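Local coordinates for protein putative hyaluronoglucosaminidase (Clostridium perfringens, PDB 6PWI) that probably acts as a hexosaminidase of glycoside hydrolase family 84, this chain including the catalytic domain of a longer, probably cell-wall-anchored protein, at residues K309-L314 against F327-K332. Sequence-based numbering, arbitrary orientation.
Sequences KLMEDL and FIFVPK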
loop_
_atom_site.group_PDB
_atom_site.type_symbol
_atom_site.label_atom_id
_atom_site.label_comp_id
_atom_site.label_asym_id
_atom_site.label_seq_id
_atom_site.Cartn_x
_atom_site.Cartn_y
_atom_site.Cartn_z
ATOM N N LYS A 309 -19.134 22.967 12.602
ATOM C CA LYS A 309 -19.719 24.066 11.845
ATOM C C LYS A 309 -19.171 24.052 10.418
ATOM O O LYS A 309 -19.945 24.017 9.463
ATOM C CB LYS A 309 -19.473 25.390 12.573
ATOM C CG LYS A 309 -20.107 26.636 11.975
ATOM C CD LYS A 309 -20.135 27.773 12.994
ATOM C CE LYS A 309 -20.146 29.169 12.403
ATOM N NZ LYS A 309 -21.267 29.357 11.449
ATOM N N LEU A 310 -17.837 24.030 10.282
ATOM C CA LEU A 310 -17.207 24.079 8.974
ATOM C C LEU A 310 -17.659 22.897 8.117
ATOM O O LEU A 310 -18.035 23.081 6.957
ATOM C CB LEU A 310 -15.683 24.119 9.118
ATOM C CG LEU A 310 -14.914 24.017 7.798
ATOM C CD1 LEU A 310 -15.192 25.217 6.906
ATOM C CD2 LEU A 310 -13.418 23.872 8.029
ATOM N N MET A 311 -17.634 21.690 8.701
ATOM C CA MET A 311 -17.900 20.473 7.950
ATOM C C MET A 311 -19.348 20.466 7.464
ATOM O O MET A 311 -19.645 19.890 6.418
ATOM C CB MET A 311 -17.608 19.212 8.773
ATOM C CG MET A 311 -16.126 19.010 9.104
ATOM S SD MET A 311 -14.956 19.169 7.709
ATOM C CE MET A 311 -15.466 17.811 6.655
ATOM N N GLU A 312 -20.235 21.123 8.225
ATOM C CA GLU A 312 -21.638 21.243 7.855
ATOM C C GLU A 312 -21.754 22.106 6.604
ATOM O O GLU A 312 -22.539 21.791 5.710
ATOM C CB GLU A 312 -22.465 21.821 9.006
ATOM C CG GLU A 312 -23.155 20.766 9.850
ATOM C CD GLU A 312 -23.549 21.167 11.267
ATOM O OE1 GLU A 312 -23.168 22.274 11.711
ATOM O OE2 GLU A 312 -24.227 20.359 11.938
ATOM N N ASP A 313 -20.938 23.170 6.548
ATOM C CA ASP A 313 -20.941 24.114 5.438
ATOM C C ASP A 313 -20.265 23.508 4.206
ATOM O O ASP A 313 -20.683 23.781 3.081
ATOM C CB ASP A 313 -20.377 25.479 5.848
ATOM C CG ASP A 313 -21.365 26.331 6.636
ATOM O OD1 ASP A 313 -22.584 26.159 6.431
ATOM O OD2 ASP A 313 -20.913 27.166 7.446
ATOM N N LEU A 314 -19.237 22.675 4.423
ATOM C CA LEU A 314 -18.530 22.040 3.321
ATOM C C LEU A 314 -19.387 20.935 2.717
ATOM O O LEU A 314 -19.284 20.661 1.524
ATOM C CB LEU A 314 -17.179 21.496 3.795
ATOM C CG LEU A 314 -16.157 22.554 4.210
ATOM C CD1 LEU A 314 -14.840 21.908 4.609
ATOM C CD2 LEU A 314 -15.932 23.562 3.096
ATOM N N PHE A 327 -16.319 13.440 2.253
ATOM C CA PHE A 327 -15.154 13.998 2.914
ATOM C C PHE A 327 -14.536 12.999 3.890
ATOM O O PHE A 327 -15.216 12.157 4.483
ATOM C CB PHE A 327 -15.516 15.261 3.697
ATOM C CG PHE A 327 -15.724 16.503 2.868
ATOM C CD1 PHE A 327 -14.642 17.224 2.378
ATOM C CD2 PHE A 327 -17.005 16.973 2.608
ATOM C CE1 PHE A 327 -14.839 18.377 1.630
ATOM C CE2 PHE A 327 -17.199 18.124 1.858
ATOM C CZ PHE A 327 -16.118 18.823 1.370
ATOM N N ILE A 328 -13.219 13.136 4.040
ATOM C CA ILE A 328 -12.430 12.446 5.039
ATOM C C ILE A 328 -12.068 13.484 6.095
ATOM O O ILE A 328 -11.760 14.620 5.750
ATOM C CB ILE A 328 -11.204 11.842 4.333
ATOM C CG1 ILE A 328 -11.599 10.559 3.598
ATOM C CG2 ILE A 328 -10.051 11.614 5.294
ATOM C CD1 ILE A 328 -10.963 10.403 2.240
ATOM N N PHE A 329 -12.151 13.107 7.375
ATOM C CA PHE A 329 -11.825 14.016 8.465
ATOM C C PHE A 329 -10.865 13.328 9.435
ATOM O O PHE A 329 -11.116 12.215 9.883
ATOM C CB PHE A 329 -13.106 14.510 9.146
ATOM C CG PHE A 329 -12.907 15.497 10.272
ATOM C CD1 PHE A 329 -12.888 16.865 10.027
ATOM C CD2 PHE A 329 -12.749 15.065 11.581
ATOM C CE1 PHE A 329 -12.693 17.773 11.058
ATOM C CE2 PHE A 329 -12.551 15.975 12.610
ATOM C CZ PHE A 329 -12.523 17.327 12.350
ATOM N N VAL A 330 -9.757 14.001 9.755
ATOM C CA VAL A 330 -8.791 13.467 10.701
ATOM C C VAL A 330 -8.942 14.257 11.997
ATOM O O VAL A 330 -8.686 15.454 12.019
ATOM C CB VAL A 330 -7.351 13.544 10.155
ATOM C CG1 VAL A 330 -6.326 13.144 11.204
ATOM C CG2 VAL A 330 -7.177 12.705 8.911
ATOM N N PRO A 331 -9.375 13.631 13.112
ATOM C CA PRO A 331 -9.729 14.387 14.314
ATOM C C PRO A 331 -8.480 14.779 15.100
ATOM O O PRO A 331 -7.399 14.244 14.847
ATOM C CB PRO A 331 -10.605 13.381 15.074
ATOM C CG PRO A 331 -10.021 12.028 14.702
ATOM C CD PRO A 331 -9.532 12.176 13.275
ATOM N N LYS A 332 -8.634 15.729 16.035
ATOM C CA LYS A 332 -7.534 16.143 16.890
ATOM C C LYS A 332 -7.146 14.993 17.814
ATOM O O LYS A 332 -5.967 14.770 18.075
ATOM C CB LYS A 332 -7.897 17.373 17.722
ATOM C CG LYS A 332 -6.763 17.881 18.600
ATOM C CD LYS A 332 -7.206 18.871 19.647
ATOM C CE LYS A 332 -6.036 19.598 20.278
ATOM N NZ LYS A 332 -6.433 20.259 21.544
#
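Met311 reaches from helix 304-321 to lie alongside Phe327 and Phe329, two aromatic residues whose CB atoms both point toward the helix. Its own CB does not head for the strand; bends at chi2 (-49°) and chi3 (-64°) fold the thioether so that SD meets the Phe329 ring while CE meets the CB and CG root of Phe327. SD lies 3.9 Å from Phe329 CD1, an oblique Met-aromatic contact. CE continues to Phe327, 3.9 Å from its CB. In Phe327, CG beside the backbone N sends the ring out so that its far edge reaches Leu314: CZ is 3.8 Å from Leu314 CB, and Leu314 O lies at the ring edge, near its plane, close to CE2. Val295 of the preceding strand touches both Met311 and Leu314, and Phe282 of helix 268-286 packs on Leu314 and Phe327. The contact joins the helix and second strand of one beta-alpha-beta unit of the (beta/alpha)8 barrel, with the Phe329 side chain about 10 Å from that of Asp299, the predicted proton donor. No hydrogen bond crosses between the segments; undirected dispersion and sulfur-aromatic contacts among four buried side chains hold this helix-strand layer.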